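Local coordinates for capsid protein (Infectious hypodermal and hematopoietic necrosis virus, PDB 3N7X) that assembles in sixty copies into the icosahedral capsid of a shrimp densovirus, the shell that probably encloses and delivers the viral genome, at residues V118-M123 / I264-S269; D145-E150 / L279-R284; I240-P245 / V251-H256; F152-G157 / C323-T328. All blocks are in the same frame, centred on the assembly; numbering follows the deposited sequence.

Interaction 1: residues V118-M123 / I264-S269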
loop_
_atom_site.group_PDB
_atom_site.type_symbol
_atom_site.label_atom_id
_atom_site.label_comp_id
_atom_site.label_asym_id
_atom_site.label_seq_id
_atom_site.Cartn_x
_atom_site.Cartn_y
_atom_site.Cartn_z
ATOM N N VAL A 118 -60.696 64.673 -13.392
ATOM C CA VAL A 118 -61.647 64.778 -12.302
ATOM C C VAL A 118 -61.892 63.429 -11.681
ATOM O O VAL A 118 -61.685 62.384 -12.307
ATOM C CB VAL A 118 -63.016 65.268 -12.795
ATOM C CG1 VAL A 118 -63.915 65.610 -11.615
ATOM C CG2 VAL A 118 -62.830 66.459 -13.675
ATOM N N VAL A 119 -62.344 63.470 -10.439
ATOM C CA VAL A 119 -62.699 62.274 -9.712
ATOM C C VAL A 119 -63.997 62.624 -9.017
ATOM O O VAL A 119 -64.042 63.562 -8.223
ATOM C CB VAL A 119 -61.666 61.901 -8.633
ATOM C CG1 VAL A 119 -62.097 60.618 -7.940
ATOM C CG2 VAL A 119 -60.306 61.718 -9.253
ATOM N N MET A 120 -65.060 61.902 -9.336
ATOM C CA MET A 120 -66.332 62.151 -8.681
ATOM C C MET A 120 -66.486 61.060 -7.640
ATOM O O MET A 120 -66.180 59.895 -7.907
ATOM C CB MET A 120 -67.482 62.091 -9.681
ATOM C CG MET A 120 -67.423 63.172 -10.746
ATOM S SD MET A 120 -68.914 63.215 -11.771
ATOM C CE MET A 120 -68.751 61.677 -12.717
ATOM N N HIS A 121 -66.940 61.437 -6.449
ATOM C CA HIS A 121 -67.112 60.468 -5.382
ATOM C C HIS A 121 -68.150 60.933 -4.375
ATOM O O HIS A 121 -68.777 61.976 -4.551
ATOM C CB HIS A 121 -65.777 60.235 -4.659
ATOM C CG HIS A 121 -65.228 61.455 -3.977
ATOM N ND1 HIS A 121 -64.420 62.371 -4.617
ATOM C CD2 HIS A 121 -65.374 61.909 -2.708
ATOM C CE1 HIS A 121 -64.089 63.335 -3.772
ATOM N NE2 HIS A 121 -64.656 63.077 -2.607
ATOM N N SER A 122 -68.329 60.134 -3.326
ATOM C CA SER A 122 -69.250 60.457 -2.248
ATOM C C SER A 122 -70.673 60.772 -2.691
ATOM O O SER A 122 -71.290 61.715 -2.194
ATOM C CB SER A 122 -68.698 61.641 -1.457
ATOM O OG SER A 122 -67.420 61.336 -0.937
ATOM N N MET A 123 -71.204 59.983 -3.616
ATOM C CA MET A 123 -72.556 60.219 -4.089
ATOM C C MET A 123 -73.606 60.122 -2.986
ATOM O O MET A 123 -73.532 59.255 -2.114
ATOM C CB MET A 123 -72.925 59.225 -5.181
ATOM C CG MET A 123 -74.368 59.350 -5.613
ATOM S SD MET A 123 -74.823 58.115 -6.818
ATOM C CE MET A 123 -73.838 58.670 -8.230
ATOM N N ILE A 264 -67.506 62.934 -21.072
ATOM C CA ILE A 264 -68.593 62.106 -20.575
ATOM C C ILE A 264 -69.959 62.773 -20.554
ATOM O O ILE A 264 -70.072 63.996 -20.518
ATOM C CB ILE A 264 -68.271 61.578 -19.166
ATOM C CG1 ILE A 264 -68.054 62.746 -18.210
ATOM C CG2 ILE A 264 -67.024 60.714 -19.214
ATOM C CD1 ILE A 264 -67.741 62.306 -16.803
ATOM N N PHE A 265 -70.992 61.937 -20.587
ATOM C CA PHE A 265 -72.379 62.377 -20.561
ATOM C C PHE A 265 -73.058 61.595 -19.446
ATOM O O PHE A 265 -72.744 60.424 -19.235
ATOM C CB PHE A 265 -73.031 62.087 -21.909
ATOM C CG PHE A 265 -72.436 62.875 -23.038
ATOM C CD1 PHE A 265 -72.810 64.197 -23.254
ATOM C CD2 PHE A 265 -71.466 62.311 -23.862
ATOM C CE1 PHE A 265 -72.225 64.951 -24.276
ATOM C CE2 PHE A 265 -70.876 63.053 -24.883
ATOM C CZ PHE A 265 -71.258 64.376 -25.089
ATOM N N MET A 266 -73.978 62.232 -18.727
ATOM C CA MET A 266 -74.633 61.559 -17.608
ATOM C C MET A 266 -76.101 61.883 -17.436
ATOM O O MET A 266 -76.633 62.791 -18.069
ATOM C CB MET A 266 -73.938 61.925 -16.298
ATOM C CG MET A 266 -72.445 61.746 -16.304
ATOM S SD MET A 266 -71.657 63.101 -15.415
ATOM C CE MET A 266 -71.939 64.428 -16.594
ATOM N N ARG A 267 -76.728 61.125 -16.543
ATOM C CA ARG A 267 -78.126 61.291 -16.172
ATOM C C ARG A 267 -78.423 60.270 -15.090
ATOM O O ARG A 267 -77.936 59.139 -15.146
ATOM C CB ARG A 267 -79.066 61.055 -17.361
ATOM C CG ARG A 267 -79.335 59.597 -17.688
ATOM C CD ARG A 267 -80.420 59.468 -18.744
ATOM N NE ARG A 267 -80.690 58.074 -19.079
ATOM C CZ ARG A 267 -81.606 57.676 -19.956
ATOM N NH1 ARG A 267 -82.349 58.568 -20.597
ATOM N NH2 ARG A 267 -81.779 56.383 -20.192
ATOM N N MET A 268 -79.188 60.669 -14.085
ATOM C CA MET A 268 -79.555 59.732 -13.039
ATOM C C MET A 268 -80.397 58.712 -13.801
ATOM O O MET A 268 -81.170 59.086 -14.685
ATOM C CB MET A 268 -80.385 60.440 -11.966
ATOM C CG MET A 268 -80.716 59.590 -10.749
ATOM S SD MET A 268 -79.369 59.298 -9.553
ATOM C CE MET A 268 -78.016 60.022 -10.357
ATOM N N SER A 269 -80.235 57.429 -13.498
ATOM C CA SER A 269 -80.996 56.404 -14.205
ATOM C C SER A 269 -82.501 56.633 -14.022
ATOM O O SER A 269 -83.008 56.646 -12.901
ATOM C CB SER A 269 -80.595 55.015 -13.703
ATOM O OG SER A 269 -81.035 54.015 -14.601
#
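The strands that bring Met120 and Met266 together run in separate layers, with CA of Met120 12.2 Å from CA of Met266, and no backbone hydrogen bond joins them. Side chains alone bridge the gap. Met120 carries the approach from its side: the chain is extended about CB-CG (chi2 -172°), which carries SD toward the other strand, and the final bend at the sulfur turns the methyl CE toward two partners on the 264-269 strand. CE lies 4.2 Å from Met266 SD, so methyl meets thioether. The same CE lies 4.3 Å from CD1 of Ile264. These are loose van der Waals contacts, and all three residues are buried. The pairing spans the interior of the viral jelly roll: strand 111-131 belongs to the sheet that corresponds to BIDG, strand 264-268 to the one that corresponds to CHEF. Farther along, Met123 and Met268 both pack on Leu149, continuing the methionine-rich filling between the layers. Each backbone is hydrogen-bonded within its own sheet, Met120 with Lys209 and Ile264 with Leu74. On the outer side of strand 264-268, Arg267 makes a salt bridge to Glu150 and a hydrogen bond to Tyr55 of a neighbouring subunit.

Interaction 2: residues D145-E150 / L279-R284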
loop_
_atom_site.group_PDB
_atom_site.type_symbol
_atom_site.label_atom_id
_atom_site.label_comp_id
_atom_site.label_asym_id
_atom_site.label_seq_id
_atom_site.Cartn_x
_atom_site.Cartn_y
_atom_site.Cartn_z
ATOM N N ASP A 145 -79.769 52.633 -1.064
ATOM C CA ASP A 145 -78.718 53.082 -1.962
ATOM C C ASP A 145 -78.832 52.473 -3.352
ATOM O O ASP A 145 -77.865 52.458 -4.110
ATOM C CB ASP A 145 -77.338 52.764 -1.366
ATOM C CG ASP A 145 -77.109 53.439 -0.010
ATOM O OD1 ASP A 145 -77.548 54.603 0.169
ATOM O OD2 ASP A 145 -76.476 52.815 0.875
ATOM N N THR A 146 -80.016 51.984 -3.696
ATOM C CA THR A 146 -80.213 51.385 -5.006
ATOM C C THR A 146 -80.162 52.358 -6.200
ATOM O O THR A 146 -79.751 51.971 -7.292
ATOM C CB THR A 146 -81.534 50.607 -5.052
ATOM O OG1 THR A 146 -82.600 51.441 -4.584
ATOM C CG2 THR A 146 -81.443 49.373 -4.181
ATOM N N PRO A 147 -80.574 53.624 -6.018
ATOM C CA PRO A 147 -80.521 54.546 -7.163
ATOM C C PRO A 147 -79.088 54.768 -7.644
ATOM O O PRO A 147 -78.153 54.762 -6.846
ATOM C CB PRO A 147 -81.134 55.829 -6.608
ATOM C CG PRO A 147 -82.036 55.337 -5.508
ATOM C CD PRO A 147 -81.190 54.278 -4.851
ATOM N N TYR A 148 -78.911 54.969 -8.945
ATOM C CA TYR A 148 -77.575 55.184 -9.478
ATOM C C TYR A 148 -77.541 56.105 -10.684
ATOM O O TYR A 148 -78.558 56.336 -11.342
ATOM C CB TYR A 148 -76.923 53.839 -9.831
ATOM C CG TYR A 148 -77.650 53.036 -10.886
ATOM C CD1 TYR A 148 -77.386 53.217 -12.244
ATOM C CD2 TYR A 148 -78.608 52.090 -10.522
ATOM C CE1 TYR A 148 -78.061 52.469 -13.217
ATOM C CE2 TYR A 148 -79.287 51.343 -11.480
ATOM C CZ TYR A 148 -79.010 51.535 -12.822
ATOM O OH TYR A 148 -79.693 50.791 -13.755
ATOM N N LEU A 149 -76.351 56.628 -10.958
ATOM C CA LEU A 149 -76.120 57.539 -12.068
ATOM C C LEU A 149 -75.581 56.763 -13.269
ATOM O O LEU A 149 -74.832 55.799 -13.100
ATOM C CB LEU A 149 -75.098 58.595 -11.645
ATOM C CG LEU A 149 -74.710 59.705 -12.625
ATOM C CD1 LEU A 149 -75.875 60.669 -12.802
ATOM C CD2 LEU A 149 -73.493 60.449 -12.093
ATOM N N GLU A 150 -75.969 57.175 -14.474
ATOM C CA GLU A 150 -75.490 56.526 -15.694
ATOM C C GLU A 150 -74.476 57.450 -16.365
ATOM O O GLU A 150 -74.703 58.655 -16.473
ATOM C CB GLU A 150 -76.649 56.244 -16.656
ATOM C CG GLU A 150 -77.771 55.409 -16.053
ATOM C CD GLU A 150 -78.873 55.062 -17.053
ATOM O OE1 GLU A 150 -79.171 55.894 -17.940
ATOM O OE2 GLU A 150 -79.455 53.961 -16.934
ATOM N N LEU A 279 -90.376 57.649 -11.107
ATOM C CA LEU A 279 -89.838 58.197 -9.871
ATOM C C LEU A 279 -89.088 59.495 -10.117
ATOM O O LEU A 279 -88.648 59.774 -11.234
ATOM C CB LEU A 279 -88.898 57.191 -9.207
ATOM C CG LEU A 279 -89.499 55.849 -8.780
ATOM C CD1 LEU A 279 -88.438 55.051 -8.034
ATOM C CD2 LEU A 279 -90.717 56.072 -7.891
ATOM N N LYS A 280 -88.965 60.297 -9.067
ATOM C CA LYS A 280 -88.245 61.561 -9.145
ATOM C C LYS A 280 -86.979 61.379 -8.321
ATOM O O LYS A 280 -86.960 61.620 -7.110
ATOM C CB LYS A 280 -89.091 62.704 -8.576
ATOM C CG LYS A 280 -90.412 62.918 -9.301
ATOM C CD LYS A 280 -91.096 64.208 -8.848
ATOM C CE LYS A 280 -92.495 64.344 -9.441
ATOM N NZ LYS A 280 -93.422 63.293 -8.916
ATOM N N LEU A 281 -85.923 60.931 -8.989
ATOM C CA LEU A 281 -84.656 60.687 -8.323
ATOM C C LEU A 281 -83.553 61.597 -8.840
ATOM O O LEU A 281 -83.627 62.125 -9.949
ATOM C CB LEU A 281 -84.235 59.223 -8.520
ATOM C CG LEU A 281 -85.244 58.137 -8.135
ATOM C CD1 LEU A 281 -84.650 56.777 -8.449
ATOM C CD2 LEU A 281 -85.593 58.239 -6.654
ATOM N N GLY A 282 -82.526 61.766 -8.016
ATOM C CA GLY A 282 -81.392 62.589 -8.377
ATOM C C GLY A 282 -80.262 62.248 -7.432
ATOM O O GLY A 282 -80.362 61.284 -6.675
ATOM N N CYS A 283 -79.185 63.020 -7.468
ATOM C CA CYS A 283 -78.071 62.764 -6.574
ATOM C C CYS A 283 -77.097 63.927 -6.586
ATOM O O CYS A 283 -77.126 64.772 -7.484
ATOM C CB CYS A 283 -77.335 61.497 -6.996
ATOM S SG CYS A 283 -76.325 61.723 -8.475
ATOM N N ARG A 284 -76.241 63.965 -5.574
ATOM C CA ARG A 284 -75.221 64.994 -5.453
ATOM C C ARG A 284 -73.897 64.299 -5.209
ATOM O O ARG A 284 -73.812 63.367 -4.408
ATOM C CB ARG A 284 -75.519 65.928 -4.287
ATOM C CG ARG A 284 -74.309 66.724 -3.796
ATOM C CD ARG A 284 -74.780 67.633 -2.699
ATOM N NE ARG A 284 -73.748 68.289 -1.897
ATOM C CZ ARG A 284 -72.832 67.658 -1.175
ATOM N NH1 ARG A 284 -72.779 66.338 -1.158
ATOM N NH2 ARG A 284 -72.019 68.354 -0.401
#
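Pro147 with Leu281, and Leu149 with Cys283, join the two sheets of the jelly roll toward one side of the subunit, about 23 Å from the chain's centre to the centre of the contact, where the chain entering strand 149-153 of the CHEF-like sheet passes over the start of strand 281-296 of the BIDG-like sheet. The touching parts run 59° apart, and the nearest CA atoms, those of Pro147 and Leu281, are separated by 7.5 Å; no hydrogen bond crosses, and the contact is apolar. In the first pair the pyrrolidine ring meets the leucine at about a right angle. One methyl does the touching: Leu281 CD1 reaches Pro147 CB at 4.1 Å and has CG of the same proline at almost the same distance. Leu281 gets there because its CG lies beside the backbone N, opposite the carbonyl carbon (chi1 -53°), with the chain extended beyond. Leu141 of a neighbouring subunit packs on both residues, so this pair also belongs to a subunit interface.

Polar interactions go to other partners. Glu150 OE2 is hydrogen-bonded to Ser269 OG and to Tyr55 OH of a neighbouring subunit; Arg284 makes a cation-pi contact with Tyr55 of its own chain. Tyr148, whose CB points away from strand 281-296, packs instead on Gln202. The second apolar pair is looser than the first, with the methyl Leu149 CD1 set 4.5 Å from the sulfur Cys283 SG.

Interaction 3: residues I240-P245 / V251-H256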
loop_
_atom_site.group_PDB
_atom_site.type_symbol
_atom_site.label_atom_id
_atom_site.label_comp_id
_atom_site.label_asym_id
_atom_site.label_seq_id
_atom_site.Cartn_x
_atom_site.Cartn_y
_atom_site.Cartn_z
ATOM N N ILE A 240 -61.150 67.745 -34.576
ATOM C CA ILE A 240 -60.361 68.542 -33.645
ATOM C C ILE A 240 -58.945 68.831 -34.117
ATOM O O ILE A 240 -58.200 67.918 -34.465
ATOM C CB ILE A 240 -60.252 67.849 -32.280
ATOM C CG1 ILE A 240 -61.645 67.493 -31.762
ATOM C CG2 ILE A 240 -59.527 68.760 -31.300
ATOM C CD1 ILE A 240 -62.567 68.687 -31.617
ATOM N N LYS A 241 -58.571 70.105 -34.102
ATOM C CA LYS A 241 -57.231 70.494 -34.518
ATOM C C LYS A 241 -56.855 71.859 -33.954
ATOM O O LYS A 241 -57.721 72.708 -33.745
ATOM C CB LYS A 241 -57.152 70.552 -36.040
ATOM C CG LYS A 241 -57.906 71.721 -36.644
ATOM C CD LYS A 241 -57.721 71.750 -38.149
ATOM C CE LYS A 241 -58.098 73.101 -38.744
ATOM N NZ LYS A 241 -59.537 73.399 -38.583
ATOM N N TRP A 242 -55.563 72.061 -33.699
ATOM C CA TRP A 242 -55.081 73.345 -33.203
ATOM C C TRP A 242 -54.551 74.097 -34.416
ATOM O O TRP A 242 -54.476 73.526 -35.505
ATOM C CB TRP A 242 -53.988 73.152 -32.147
ATOM C CG TRP A 242 -52.831 72.287 -32.556
ATOM C CD1 TRP A 242 -51.882 72.569 -33.499
ATOM C CD2 TRP A 242 -52.475 71.013 -32.000
ATOM N NE1 TRP A 242 -50.956 71.552 -33.560
ATOM C CE2 TRP A 242 -51.296 70.585 -32.652
ATOM C CE3 TRP A 242 -53.040 70.190 -31.013
ATOM C CZ2 TRP A 242 -50.668 69.371 -32.348
ATOM C CZ3 TRP A 242 -52.416 68.982 -30.710
ATOM C CH2 TRP A 242 -51.241 68.585 -31.378
ATOM N N ASP A 243 -54.183 75.363 -34.246
ATOM C CA ASP A 243 -53.698 76.151 -35.379
ATOM C C ASP A 243 -52.222 76.501 -35.351
ATOM O O ASP A 243 -51.594 76.561 -34.290
ATOM C CB ASP A 243 -54.518 77.430 -35.517
ATOM C CG ASP A 243 -56.000 77.153 -35.694
ATOM O OD1 ASP A 243 -56.354 76.314 -36.555
ATOM O OD2 ASP A 243 -56.811 77.775 -34.973
ATOM N N LYS A 244 -51.689 76.752 -36.544
ATOM C CA LYS A 244 -50.284 77.084 -36.737
ATOM C C LYS A 244 -49.887 78.422 -36.129
ATOM O O LYS A 244 -50.730 79.282 -35.878
ATOM C CB LYS A 244 -49.961 77.118 -38.234
ATOM C CG LYS A 244 -50.618 78.284 -38.978
ATOM C CD LYS A 244 -50.298 78.277 -40.475
ATOM C CE LYS A 244 -48.817 78.523 -40.772
ATOM N NZ LYS A 244 -48.364 79.890 -40.376
ATOM N N PRO A 245 -48.583 78.605 -35.875
ATOM C CA PRO A 245 -48.072 79.856 -35.305
ATOM C C PRO A 245 -48.247 80.977 -36.340
ATOM O O PRO A 245 -48.410 80.697 -37.533
ATOM C CB PRO A 245 -46.595 79.541 -35.053
ATOM C CG PRO A 245 -46.591 78.048 -34.824
ATOM C CD PRO A 245 -47.538 77.563 -35.888
ATOM N N VAL A 251 -47.039 72.147 -36.588
ATOM C CA VAL A 251 -46.425 70.905 -36.144
ATOM C C VAL A 251 -47.547 70.064 -35.546
ATOM O O VAL A 251 -48.250 70.508 -34.640
ATOM C CB VAL A 251 -45.329 71.170 -35.093
ATOM C CG1 VAL A 251 -44.751 69.863 -34.593
ATOM C CG2 VAL A 251 -44.232 72.016 -35.707
ATOM N N TYR A 252 -47.719 68.853 -36.064
ATOM C CA TYR A 252 -48.789 67.975 -35.602
ATOM C C TYR A 252 -48.558 66.542 -36.074
ATOM O O TYR A 252 -47.711 66.293 -36.925
ATOM C CB TYR A 252 -50.114 68.449 -36.183
ATOM C CG TYR A 252 -50.175 68.260 -37.682
ATOM C CD1 TYR A 252 -49.328 68.976 -38.531
ATOM C CD2 TYR A 252 -51.053 67.341 -38.252
ATOM C CE1 TYR A 252 -49.355 68.778 -39.913
ATOM C CE2 TYR A 252 -51.093 67.137 -39.630
ATOM C CZ TYR A 252 -50.240 67.856 -40.457
ATOM O OH TYR A 252 -50.265 67.642 -41.821
ATOM N N PRO A 253 -49.320 65.582 -35.525
ATOM C CA PRO A 253 -49.186 64.171 -35.918
ATOM C C PRO A 253 -50.001 63.903 -37.194
ATOM O O PRO A 253 -51.187 63.580 -37.126
ATOM C CB PRO A 253 -49.734 63.432 -34.705
ATOM C CG PRO A 253 -50.826 64.357 -34.234
ATOM C CD PRO A 253 -50.188 65.724 -34.340
ATOM N N ALA A 254 -49.359 64.041 -38.353
ATOM C CA ALA A 254 -50.019 63.854 -39.652
ATOM C C ALA A 254 -49.977 62.417 -40.142
ATOM O O ALA A 254 -50.828 61.967 -40.909
ATOM C CB ALA A 254 -49.353 64.746 -40.691
ATOM N N ASP A 255 -48.951 61.730 -39.679
ATOM C CA ASP A 255 -48.628 60.357 -40.005
ATOM C C ASP A 255 -49.683 59.272 -39.725
ATOM O O ASP A 255 -49.857 58.340 -40.510
ATOM C CB ASP A 255 -47.343 60.035 -39.244
ATOM C CG ASP A 255 -46.760 58.716 -39.623
ATOM O OD1 ASP A 255 -46.216 58.611 -40.747
ATOM O OD2 ASP A 255 -46.852 57.786 -38.791
ATOM N N HIS A 256 -50.390 59.404 -38.610
ATOM C CA HIS A 256 -51.355 58.388 -38.195
ATOM C C HIS A 256 -52.551 58.984 -37.455
ATOM O O HIS A 256 -52.563 60.163 -37.111
ATOM C CB HIS A 256 -50.655 57.450 -37.228
ATOM C CG HIS A 256 -50.139 58.160 -36.010
ATOM N ND1 HIS A 256 -49.154 59.126 -36.078
ATOM C CD2 HIS A 256 -50.547 58.133 -34.718
ATOM C CE1 HIS A 256 -48.983 59.666 -34.884
ATOM N NE2 HIS A 256 -49.817 59.082 -34.041
#
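Trp242 reaches across an irregular loop to the backbone at Val251 and the residues that follow it. From CB, the side chain leaves with CG between the backbone N and the carbonyl carbon (chi1 53°), a turn that carries the indole toward residues 251-253. The pyrrole side arrives first: NE1 donates a hydrogen bond to the carbonyl O of Val251 at 3.1 Å. The bond is somewhat bent, 146° at the hydrogen, and the oxygen lies nearly in the indole plane, while the donor is tilted 27° from the carbonyl plane. Asn219 ND2 also bonds to Val251 O, giving this buried oxygen two donors. Beyond NE1, CE2 passes 3.6 Å from Val251 O. On the benzo ring, CZ2 rests 4.0 Å from CB of Tyr252 and 4.2 Å from CD of Pro253, apolar contacts that come obliquely to the ring. Tyr252 itself turns its ring away from the indole, to Trp236 and to copies of Tyr252 from two neighbouring subunits.

Both segments are irregular and belong to the long connection between strands 208-214 and 264-268, the equivalent of the GH loop of a parvovirus capsid. There the indole sits edge-to-face with Tyr221 of strand 220-221 and with Trp236, and it also meets His313 of strand 312-313.

Interaction 4: residues F152-G157 / C323-T328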
loop_
_atom_site.group_PDB
_atom_site.type_symbol
_atom_site.label_atom_id
_atom_site.label_comp_id
_atom_site.label_asym_id
_atom_site.label_seq_id
_atom_site.Cartn_x
_atom_site.Cartn_y
_atom_site.Cartn_z
ATOM N N PHE A 152 -72.065 57.911 -19.855
ATOM C CA PHE A 152 -71.866 57.482 -21.238
ATOM C C PHE A 152 -70.715 58.184 -21.962
ATOM O O PHE A 152 -70.287 59.274 -21.581
ATOM C CB PHE A 152 -73.137 57.751 -22.049
ATOM C CG PHE A 152 -74.383 57.131 -21.480
ATOM C CD1 PHE A 152 -74.709 55.805 -21.753
ATOM C CD2 PHE A 152 -75.251 57.884 -20.693
ATOM C CE1 PHE A 152 -75.886 55.236 -21.253
ATOM C CE2 PHE A 152 -76.428 57.327 -20.189
ATOM C CZ PHE A 152 -76.747 56.001 -20.470
ATOM N N LYS A 153 -70.239 57.535 -23.023
ATOM C CA LYS A 153 -69.189 58.053 -23.900
ATOM C C LYS A 153 -69.594 57.569 -25.289
ATOM O O LYS A 153 -70.017 56.420 -25.453
ATOM C CB LYS A 153 -67.811 57.480 -23.555
ATOM C CG LYS A 153 -67.187 57.983 -22.260
ATOM C CD LYS A 153 -65.826 57.315 -22.049
ATOM C CE LYS A 153 -65.182 57.697 -20.724
ATOM N NZ LYS A 153 -63.812 57.118 -20.579
ATOM N N ASP A 154 -69.482 58.443 -26.282
ATOM C CA ASP A 154 -69.847 58.088 -27.646
ATOM C C ASP A 154 -68.658 57.436 -28.340
ATOM O O ASP A 154 -67.958 58.071 -29.125
ATOM C CB ASP A 154 -70.299 59.345 -28.399
ATOM C CG ASP A 154 -70.572 59.088 -29.872
ATOM O OD1 ASP A 154 -70.877 57.929 -30.240
ATOM O OD2 ASP A 154 -70.495 60.056 -30.664
ATOM N N THR A 155 -68.437 56.159 -28.051
ATOM C CA THR A 155 -67.316 55.442 -28.635
ATOM C C THR A 155 -67.573 54.879 -30.023
ATOM O O THR A 155 -66.627 54.623 -30.768
ATOM C CB THR A 155 -66.869 54.276 -27.732
ATOM O OG1 THR A 155 -67.975 53.398 -27.497
ATOM C CG2 THR A 155 -66.351 54.798 -26.407
ATOM N N THR A 156 -68.839 54.681 -30.378
ATOM C CA THR A 156 -69.159 54.121 -31.684
ATOM C C THR A 156 -69.326 55.157 -32.789
ATOM O O THR A 156 -69.666 54.812 -33.920
ATOM C CB THR A 156 -70.423 53.243 -31.623
ATOM O OG1 THR A 156 -71.527 54.018 -31.145
ATOM C CG2 THR A 156 -70.197 52.064 -30.694
ATOM N N GLY A 157 -69.092 56.426 -32.462
ATOM C CA GLY A 157 -69.184 57.481 -33.457
ATOM C C GLY A 157 -70.565 57.943 -33.875
ATOM O O GLY A 157 -70.828 58.137 -35.064
ATOM N N CYS A 323 -70.977 71.444 -28.181
ATOM C CA CYS A 323 -70.269 70.272 -27.706
ATOM C C CYS A 323 -69.681 69.547 -28.912
ATOM O O CYS A 323 -70.419 69.075 -29.780
ATOM C CB CYS A 323 -71.242 69.362 -26.960
ATOM S SG CYS A 323 -70.621 67.711 -26.600
ATOM N N TYR A 324 -68.355 69.474 -28.975
ATOM C CA TYR A 324 -67.686 68.802 -30.085
ATOM C C TYR A 324 -67.101 67.471 -29.644
ATOM O O TYR A 324 -66.297 67.412 -28.712
ATOM C CB TYR A 324 -66.573 69.690 -30.641
ATOM C CG TYR A 324 -67.087 70.948 -31.291
ATOM C CD1 TYR A 324 -67.463 70.957 -32.636
ATOM C CD2 TYR A 324 -67.230 72.125 -30.554
ATOM C CE1 TYR A 324 -67.971 72.110 -33.233
ATOM C CE2 TYR A 324 -67.736 73.283 -31.138
ATOM C CZ TYR A 324 -68.107 73.268 -32.477
ATOM O OH TYR A 324 -68.634 74.403 -33.047
ATOM N N ILE A 325 -67.502 66.400 -30.320
ATOM C CA ILE A 325 -67.012 65.074 -29.984
ATOM C C ILE A 325 -65.983 64.600 -31.003
ATOM O O ILE A 325 -66.223 64.640 -32.209
ATOM C CB ILE A 325 -68.166 64.074 -29.929
ATOM C CG1 ILE A 325 -69.206 64.566 -28.925
ATOM C CG2 ILE A 325 -67.649 62.701 -29.534
ATOM C CD1 ILE A 325 -70.462 63.743 -28.898
ATOM N N MET A 326 -64.835 64.151 -30.506
ATOM C CA MET A 326 -63.756 63.674 -31.363
ATOM C C MET A 326 -63.914 62.209 -31.780
ATOM O O MET A 326 -64.277 61.357 -30.970
ATOM C CB MET A 326 -62.422 63.839 -30.642
ATOM C CG MET A 326 -61.218 63.472 -31.486
ATOM S SD MET A 326 -59.721 63.294 -30.493
ATOM C CE MET A 326 -59.311 65.001 -30.157
ATOM N N HIS A 327 -63.647 61.921 -33.050
ATOM C CA HIS A 327 -63.716 60.554 -33.558
ATOM C C HIS A 327 -62.598 60.358 -34.569
ATOM O O HIS A 327 -62.642 60.934 -35.656
ATOM C CB HIS A 327 -65.053 60.278 -34.247
ATOM C CG HIS A 327 -66.222 60.267 -33.317
ATOM N ND1 HIS A 327 -66.289 59.441 -32.216
ATOM C CD2 HIS A 327 -67.374 60.980 -33.324
ATOM C CE1 HIS A 327 -67.430 59.647 -31.584
ATOM N NE2 HIS A 327 -68.106 60.576 -32.235
ATOM N N THR A 328 -61.594 59.561 -34.213
ATOM C CA THR A 328 -60.481 59.311 -35.124
ATOM C C THR A 328 -60.639 57.946 -35.777
ATOM O O THR A 328 -59.841 57.556 -36.630
ATOM C CB THR A 328 -59.126 59.352 -34.393
ATOM O OG1 THR A 328 -59.098 58.341 -33.377
ATOM C CG2 THR A 328 -58.906 60.713 -33.764
#
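The imidazole of His327 has the CA of Gly157 over one face and Asp154 at its edge. The glycine CA stands 3.5 Å from the centroid of the His327 ring, a CH-pi contact displaced slightly toward the rim. At the edge, NE2 donates a weak hydrogen bond to Asp154 OD2, 2.9 Å long and strongly bent, with 129° at the hydrogen, and the N-H is shared with a second weak bond to His159 O. The carboxylate plane stands almost perpendicular to the ring, 79° away. The backbone O of Asp154 comes up to the edge in the ring plane, 3.0 Å from CE1 of His327, so the aspartate meets the imidazole through both side chain and main chain. Its CG lies anti to the backbone N (chi1 174°), which sends the carboxylate across to the 323-328 segment.

Asp154 is the centre of an inverse gamma turn just where strand 149-153, the E-like strand of the jelly roll, gives way to a loop; residues 325-328 are the chain's path out of strand 322-324, on the far margin of the same extended sheet. The carboxylate is fixed mainly by the loop's own amides, OD1 by Leu158 N and OD2 by His159 N. Against OD2 also rests Ile325, whose CG2 approaches to 4.0 Å. Gly157, whose CA passes over the ring, makes a backbone hydrogen bond to a neighbouring subunit. The backbone N of His327 likewise binds Gln310 of that subunit.

In the fold
Interactions 1 and 2 lie side by side, centres 10 Å apart, and both join the two sheets of the jelly roll; they touch through the neighbouring strands 149-153 and 264-268. Interaction 4 continues along strand 149-153, which it shares with interaction 2, and reaches interaction 1 (18 Å between centres) through the backbone bond of Phe152 with Phe265. Along the chain the segments of 1, 2 and 4 alternate, as expected of a barrel built from strands distant in sequence. Interaction 3 is local, within the loop before strand 264-268; its centre is 42 Å from that of interaction 2, but Ile240 packs on Met326 of interaction 4. Interactions 3 and 4 both touch one neighbouring subunit, so both lie at a subunit interface of the capsid.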